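Local coordinates for protein putative polyketide synthase (Brevibacillus brevis, PDB 6HP2) that probably transfers a methyl group from S-adenosyl-L-methionine to a hydroxyl of a polyketide intermediate, as the O-methyltransferase domain of a trans-AT polyketide synthase likely serving bacillaene biosynthesis, at residues Asn271-Asn274 and Gln275-Leu279; Ile239-Ser242 and Pro243-Asn247; Gln256-Lys259 and His260-Lys263. One frame throughout, in Å; residues are numbered along the deposited sequence.

Contact 1 of 3, residues Asn271-Asn274 and Gln275-Leu279; sequences NTVN and QSISL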
loop_
_atom_site.group_PDB
_atom_site.type_symbol
_atom_site.label_atom_id
_atom_site.label_comp_id
_atom_site.label_asym_id
_atom_site.label_seq_id
_atom_site.Cartn_x
_atom_site.Cartn_y
_atom_site.Cartn_z
ATOM N N ASN A 271 -4.115 -11.112 -12.059
ATOM C CA ASN A 271 -3.624 -9.748 -11.941
ATOM C C ASN A 271 -2.221 -9.735 -11.347
ATOM O O ASN A 271 -1.389 -8.874 -11.694
ATOM C CB ASN A 271 -4.568 -8.921 -11.072
ATOM C CG ASN A 271 -5.915 -8.729 -11.708
ATOM O OD1 ASN A 271 -6.208 -9.312 -12.750
ATOM N ND2 ASN A 271 -6.756 -7.910 -11.082
ATOM N N THR A 272 -1.973 -10.622 -10.363
ATOM C CA THR A 272 -0.636 -10.722 -9.780
ATOM C C THR A 272 0.355 -11.194 -10.821
ATOM O O THR A 272 1.457 -10.663 -10.933
ATOM C CB THR A 272 -0.654 -11.679 -8.587
ATOM O OG1 THR A 272 -1.539 -11.165 -7.603
ATOM C CG2 THR A 272 0.739 -11.840 -8.023
ATOM N N VAL A 273 -0.041 -12.160 -11.646
ATOM C CA VAL A 273 0.835 -12.588 -12.738
ATOM C C VAL A 273 1.141 -11.412 -13.672
ATOM O O VAL A 273 2.292 -11.175 -14.058
ATOM C CB VAL A 273 0.205 -13.770 -13.503
ATOM C CG1 VAL A 273 1.033 -14.089 -14.749
ATOM C CG2 VAL A 273 0.097 -14.967 -12.598
ATOM N N ASN A 274 0.111 -10.670 -14.053
ATOM C CA ASN A 274 0.299 -9.554 -14.974
ATOM C C ASN A 274 1.188 -8.481 -14.381
ATOM O O ASN A 274 2.032 -7.914 -15.067
ATOM C CB ASN A 274 -1.056 -8.955 -15.337
ATOM C CG ASN A 274 -1.837 -9.885 -16.270
ATOM O OD1 ASN A 274 -1.215 -10.689 -16.967
ATOM N ND2 ASN A 274 -3.165 -9.789 -16.278
ATOM N N GLN A 275 1.024 -8.193 -13.111
ATOM C CA GLN A 275 1.886 -7.220 -12.472
ATOM C C GLN A 275 3.317 -7.702 -12.434
ATOM O O GLN A 275 4.255 -6.901 -12.592
ATOM C CB GLN A 275 1.367 -6.918 -11.042
ATOM C CG GLN A 275 0.066 -6.165 -11.059
ATOM C CD GLN A 275 -0.597 -6.163 -9.675
ATOM O OE1 GLN A 275 0.092 -6.158 -8.649
ATOM N NE2 GLN A 275 -1.913 -6.215 -9.647
ATOM N N SER A 276 3.514 -9.005 -12.183
ATOM C CA SER A 276 4.868 -9.588 -12.189
ATOM C C SER A 276 5.566 -9.397 -13.538
ATOM O O SER A 276 6.749 -9.027 -13.615
ATOM C CB SER A 276 4.780 -11.098 -11.879
ATOM O OG SER A 276 6.034 -11.731 -11.999
ATOM N N ILE A 277 4.855 -9.701 -14.616
ATOM C CA ILE A 277 5.399 -9.495 -15.954
ATOM C C ILE A 277 5.796 -8.039 -16.176
ATOM O O ILE A 277 6.887 -7.743 -16.701
ATOM C CB ILE A 277 4.393 -9.979 -17.021
ATOM C CG1 ILE A 277 4.155 -11.472 -16.849
ATOM C CG2 ILE A 277 4.873 -9.644 -18.394
ATOM C CD1 ILE A 277 3.034 -12.019 -17.763
ATOM N N SER A 278 4.876 -7.109 -15.906
ATOM C CA SER A 278 5.189 -5.697 -16.149
ATOM C C SER A 278 6.357 -5.213 -15.293
ATOM O O SER A 278 7.148 -4.396 -15.759
ATOM C CB SER A 278 3.969 -4.815 -15.914
ATOM O OG SER A 278 2.937 -5.224 -16.748
ATOM N N LEU A 279 6.463 -5.657 -14.024
ATOM C CA LEU A 279 7.632 -5.307 -13.203
ATOM C C LEU A 279 8.916 -5.848 -13.821
ATOM O O LEU A 279 9.939 -5.163 -13.831
ATOM C CB LEU A 279 7.502 -5.812 -11.731
ATOM C CG LEU A 279 6.538 -5.185 -10.856
ATOM C CD1 LEU A 279 6.208 -6.055 -9.600
ATOM C CD2 LEU A 279 7.133 -3.786 -10.408
#
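Asn271 O accepts from Gln275 N at 2.9 Å, the first of four successive i to i+4 bonds that carry helix 263-281 from residues 271-274 into 275-279. Thr272 O is met by Ser276 N and Asn274 O by Ser278 N in the same way. Between them, Ile277 N reaches Val273 O at 3.0 Å.

The side-chain pairs Asn271-Gln275 and Val273-Ile277 follow the same spacing. Gln275 has CG beside its own backbone N (chi1 -69°), which lays its chain back along the preceding turn. CG passes 3.1 Å from Asn271 O, and NE2 of Gln275 lies 4.0 Å from Asn271 CB. The amide is engaged through OE1, which is hydrogen-bonded to Tyr201 OH. One turn after Val273, Ile277 CG1 crosses 3.4 Å from Val273 O and delivers CD1 to Val273 CG1 at 4.2 Å, a loose apolar touch between branches that meet at a slant. Ser276 sets its CB 3.3 Å from Val273 O.

Thr272 and Ser276 also touch Leu249 of helix 242-249. The side chain of Gln275 lies about 9 Å from the bound S-adenosyl-L-homocysteine. Backbone bonding thus supplies the polar cohesion within this segment, while its side chains add mainly van der Waals contact, and the OE1-Tyr201 bond of Gln275 ties helix 263-281 to strand 194-203 of the central sheet.

Contact 2 of 3, residues Ile239-Ser242 and Pro243-Asn247; sequences IDVS and PQIAN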
loop_
_atom_site.group_PDB
_atom_site.type_symbol
_atom_site.label_atom_id
_atom_site.label_comp_id
_atom_site.label_asym_id
_atom_site.label_seq_id
_atom_site.Cartn_x
_atom_site.Cartn_y
_atom_site.Cartn_z
ATOM N N ILE A 239 10.498 5.533 -2.429
ATOM C CA ILE A 239 11.375 4.403 -2.355
ATOM C C ILE A 239 10.987 3.374 -3.408
ATOM O O ILE A 239 9.830 2.997 -3.476
ATOM C CB ILE A 239 11.261 3.758 -0.970
ATOM C CG1 ILE A 239 11.769 4.713 0.115
ATOM C CG2 ILE A 239 12.020 2.456 -0.940
ATOM C CD1 ILE A 239 11.370 4.309 1.517
ATOM N N ASP A 240 11.938 2.884 -4.199
ATOM C CA ASP A 240 11.602 1.925 -5.243
ATOM C C ASP A 240 11.843 0.482 -4.774
ATOM O O ASP A 240 12.970 0.126 -4.435
ATOM C CB ASP A 240 12.442 2.208 -6.487
ATOM C CG ASP A 240 12.056 1.333 -7.661
ATOM O OD1 ASP A 240 11.095 0.550 -7.526
ATOM O OD2 ASP A 240 12.712 1.431 -8.718
ATOM N N VAL A 241 10.796 -0.345 -4.746
ATOM C CA VAL A 241 10.932 -1.733 -4.321
ATOM C C VAL A 241 10.765 -2.726 -5.469
ATOM O O VAL A 241 10.680 -3.929 -5.234
ATOM C CB VAL A 241 9.883 -2.096 -3.257
ATOM C CG1 VAL A 241 10.406 -3.199 -2.358
ATOM C CG2 VAL A 241 9.481 -0.876 -2.443
ATOM N N SER A 242 10.731 -2.232 -6.704
ATOM C CA SER A 242 10.509 -3.096 -7.868
ATOM C C SER A 242 11.390 -4.349 -7.949
ATOM O O SER A 242 10.871 -5.441 -8.181
ATOM C CB SER A 242 10.603 -2.299 -9.177
ATOM O OG SER A 242 9.907 -1.072 -9.075
ATOM N N PRO A 243 12.714 -4.212 -7.758
ATOM C CA PRO A 243 13.493 -5.450 -7.880
ATOM C C PRO A 243 13.136 -6.491 -6.822
ATOM O O PRO A 243 13.037 -7.674 -7.139
ATOM C CB PRO A 243 14.946 -4.983 -7.701
ATOM C CG PRO A 243 14.916 -3.495 -7.828
ATOM C CD PRO A 243 13.560 -3.076 -7.359
ATOM N N GLN A 244 12.957 -6.054 -5.581
ATOM C CA GLN A 244 12.623 -6.972 -4.499
ATOM C C GLN A 244 11.266 -7.642 -4.709
ATOM O O GLN A 244 11.108 -8.828 -4.432
ATOM C CB GLN A 244 12.670 -6.263 -3.149
ATOM C CG GLN A 244 14.067 -5.850 -2.717
ATOM C CD GLN A 244 14.666 -4.778 -3.606
ATOM O OE1 GLN A 244 13.975 -3.859 -4.040
ATOM N NE2 GLN A 244 15.959 -4.890 -3.878
ATOM N N ILE A 245 10.288 -6.886 -5.195
ATOM C CA ILE A 245 8.967 -7.448 -5.448
ATOM C C ILE A 245 9.080 -8.497 -6.529
ATOM O O ILE A 245 8.577 -9.610 -6.386
ATOM C CB ILE A 245 7.978 -6.388 -5.919
ATOM C CG1 ILE A 245 7.814 -5.339 -4.840
ATOM C CG2 ILE A 245 6.636 -7.026 -6.248
ATOM C CD1 ILE A 245 7.225 -5.866 -3.554
ATOM N N ALA A 246 9.740 -8.137 -7.622
ATOM C CA ALA A 246 9.943 -9.104 -8.696
ATOM C C ALA A 246 10.674 -10.350 -8.180
ATOM O O ALA A 246 10.407 -11.458 -8.648
ATOM C CB ALA A 246 10.738 -8.458 -9.863
ATOM N N ASN A 247 11.595 -10.202 -7.220
ATOM C CA ASN A 247 12.236 -11.397 -6.653
ATOM C C ASN A 247 11.204 -12.322 -5.994
ATOM O O ASN A 247 11.253 -13.542 -6.151
ATOM C CB ASN A 247 13.263 -11.052 -5.596
ATOM C CG ASN A 247 14.487 -10.388 -6.150
ATOM O OD1 ASN A 247 14.803 -10.548 -7.304
ATOM N ND2 ASN A 247 15.205 -9.674 -5.300
HETATM O O HOH W 1 15.278 -1.460 -4.866
#
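Where Val241 and Ser242 meet Ile245 and Ala246, strand 233-240 gives way, after the single residue Val241, to helix 242-249, and the contact is a helix N-terminus with Val241 at the N-cap position. Its first turn is closed by two backbone bonds: Ile245 N to Val241 O at 3.0 Å, and Ala246 N to Ser242 O at 3.0 Å.

Just ahead of the helix, Asp240 forms an Asx turn. Its OD1 accepts Ser242 N at 2.9 Å from above the carboxylate plane, 44° out of it, and also takes Ser242 OG at 2.5 Å through the syn lone pair. Two donors from one residue therefore grip a single oxygen and restrict rotation of the carboxylate. Ser242 OG is turned back beside its own backbone N (chi1 -44°), which brings OG to the same carboxylate oxygen that the backbone N uses.

The Gln244 chain bends at chi2 (66°) and brings OE1 back toward the strand end. A water bridges the gap, donating to Asp240 O at 2.8 Å and to Gln244 OE1 at 2.9 Å. Val241 CG1 packs 3.9 Å from Gln244 CB, the two side chains crossing at about a right angle, and Ile245 CG1 lies 4.2 Å from Val241 CB.

In the Rossmann-like sheet of this class I methyltransferase fold, Val241 pairs with Tyr286 of neighbouring strand 284-293 by a backbone bond, and Tyr286 N is hydrogen-bonded to Ser242 OG; helix 316-326 touches Val241 and Gln244, and helix 263-281 places Leu279 against Ser242 and Ile245.

Contact 3 of 3, residues Gln256-Lys259 and His260-Lys263; sequences QYIK and HLPK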
loop_
_atom_site.group_PDB
_atom_site.type_symbol
_atom_site.label_atom_id
_atom_site.label_comp_id
_atom_site.label_asym_id
_atom_site.label_seq_id
_atom_site.Cartn_x
_atom_site.Cartn_y
_atom_site.Cartn_z
ATOM N N GLN A 256 1.574 -22.289 -16.038
ATOM C CA GLN A 256 1.130 -23.677 -16.049
ATOM C C GLN A 256 0.368 -24.020 -14.778
ATOM O O GLN A 256 -0.704 -24.647 -14.823
ATOM C CB GLN A 256 2.335 -24.609 -16.205
ATOM C CG GLN A 256 2.849 -24.741 -17.625
ATOM C CD GLN A 256 1.937 -25.597 -18.487
ATOM O OE1 GLN A 256 1.698 -26.769 -18.189
ATOM N NE2 GLN A 256 1.416 -25.012 -19.559
ATOM N N TYR A 257 0.912 -23.623 -13.627
ATOM C CA TYR A 257 0.329 -24.011 -12.352
ATOM C C TYR A 257 -1.124 -23.568 -12.257
ATOM O O TYR A 257 -2.004 -24.374 -11.950
ATOM C CB TYR A 257 1.144 -23.426 -11.189
ATOM C CG TYR A 257 0.499 -23.656 -9.827
ATOM C CD1 TYR A 257 0.396 -24.916 -9.304
ATOM C CD2 TYR A 257 0.026 -22.582 -9.060
ATOM C CE1 TYR A 257 -0.202 -25.144 -8.071
ATOM C CE2 TYR A 257 -0.547 -22.783 -7.828
ATOM C CZ TYR A 257 -0.677 -24.091 -7.341
ATOM O OH TYR A 257 -1.260 -24.338 -6.111
ATOM N N ILE A 258 -1.403 -22.293 -12.541
ATOM C CA ILE A 258 -2.742 -21.787 -12.305
ATOM C C ILE A 258 -3.745 -22.343 -13.310
ATOM O O ILE A 258 -4.950 -22.313 -13.042
ATOM C CB ILE A 258 -2.773 -20.245 -12.301
ATOM C CG1 ILE A 258 -2.391 -19.695 -13.655
ATOM C CG2 ILE A 258 -1.833 -19.676 -11.185
ATOM C CD1 ILE A 258 -2.701 -18.216 -13.793
ATOM N N LYS A 259 -3.290 -22.871 -14.447
ATOM C CA LYS A 259 -4.211 -23.533 -15.375
ATOM C C LYS A 259 -4.722 -24.869 -14.850
ATOM O O LYS A 259 -5.621 -25.479 -15.474
ATOM C CB LYS A 259 -3.537 -23.767 -16.728
ATOM C CG LYS A 259 -3.270 -22.509 -17.523
ATOM C CD LYS A 259 -3.415 -22.820 -19.021
ATOM C CE LYS A 259 -2.357 -22.110 -19.845
ATOM N NZ LYS A 259 -1.009 -22.693 -19.602
ATOM N N HIS A 260 -4.117 -25.383 -13.779
ATOM C CA HIS A 260 -4.599 -26.580 -13.102
ATOM C C HIS A 260 -5.374 -26.255 -11.832
ATOM O O HIS A 260 -5.535 -27.124 -10.974
ATOM C CB HIS A 260 -3.427 -27.495 -12.776
ATOM C CG HIS A 260 -2.785 -28.095 -13.983
ATOM N ND1 HIS A 260 -1.840 -27.425 -14.734
ATOM C CD2 HIS A 260 -2.959 -29.301 -14.579
ATOM C CE1 HIS A 260 -1.452 -28.203 -15.734
ATOM N NE2 HIS A 260 -2.113 -29.345 -15.661
ATOM N N LEU A 261 -5.839 -25.016 -11.697
ATOM C CA LEU A 261 -6.651 -24.548 -10.584
ATOM C C LEU A 261 -8.028 -24.158 -11.105
ATOM O O LEU A 261 -8.178 -23.816 -12.290
ATOM C CB LEU A 261 -6.026 -23.328 -9.885
ATOM C CG LEU A 261 -4.615 -23.528 -9.372
ATOM C CD1 LEU A 261 -4.110 -22.242 -8.712
ATOM C CD2 LEU A 261 -4.576 -24.710 -8.413
ATOM N N PRO A 262 -9.050 -24.196 -10.252
ATOM C CA PRO A 262 -10.392 -23.816 -10.701
ATOM C C PRO A 262 -10.361 -22.433 -11.329
ATOM O O PRO A 262 -9.614 -21.537 -10.889
ATOM C CB PRO A 262 -11.231 -23.852 -9.408
ATOM C CG PRO A 262 -10.513 -24.832 -8.526
ATOM C CD PRO A 262 -9.043 -24.717 -8.864
ATOM N N LYS A 263 -11.253 -22.230 -12.301
ATOM C CA LYS A 263 -11.368 -20.919 -12.936
ATOM C C LYS A 263 -11.432 -19.796 -11.899
ATOM O O LYS A 263 -10.676 -18.828 -11.976
ATOM C CB LYS A 263 -12.598 -20.891 -13.838
ATOM C CG LYS A 263 -12.736 -19.661 -14.692
ATOM C CD LYS A 263 -11.535 -19.519 -15.618
ATOM C CE LYS A 263 -11.761 -18.438 -16.669
ATOM N NZ LYS A 263 -10.501 -18.133 -17.412
#
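Gln256 offers its backbone O to the imidazole of His260: ND1 donates to it at 3.0 Å with an N-H...O angle of 162°. The oxygen lies only 6° out of the ring plane, so the bond meets the ring at its edge, although ND1 itself stands above the carbonyl plane of Gln256. The His260 ring reaches this position because CG sits beside its backbone N (chi1 -68°), folding the side chain back toward the carbonyl of Gln256.

Tyr257 O accepts His260 N at 3.0 Å, an i to i+3 bond. The phenol ring meets Leu261: CG of the leucine lies over one face, and CD1 approaches Tyr257 CE2 to 3.7 Å. Arg61 makes a cation-pi contact with the same ring.

Ile258 O then takes Leu261 N at 3.1 Å, and Ile258 CG2 lies 4.2 Å from Leu261 CD1. Lys259 and His260 are the middle residues of the turn that this bond closes.

The i to i+3 bonds and the type I beta turn from Ile258 to Leu261 are characteristic of a helix C-terminus, here where helix 254-258 leads into the short loop before helix 263-281.

Contact 2 is the most buried of the three, at a junction of strand and helix, whereas contacts 1 and 3 lie at the surface, contact 3 farthest out. Contacts 1 and 2 belong to helices that pack together: Leu279 CD1 meets Ile245 CG2 at 3.5 Å. Contact 3 does not touch either; its segments lead into helix 263-281, on which contact 1 lies. The chemistry follows position along a helix. Mid-helix, contact 1 relies on regular i to i+4 backbone bonds; at a helix start, contact 2 adds carboxylate, hydroxyl and water; at a helix end, contact 3 uses i to i+3 bonds, an imidazole donor and a tyrosine-leucine pair.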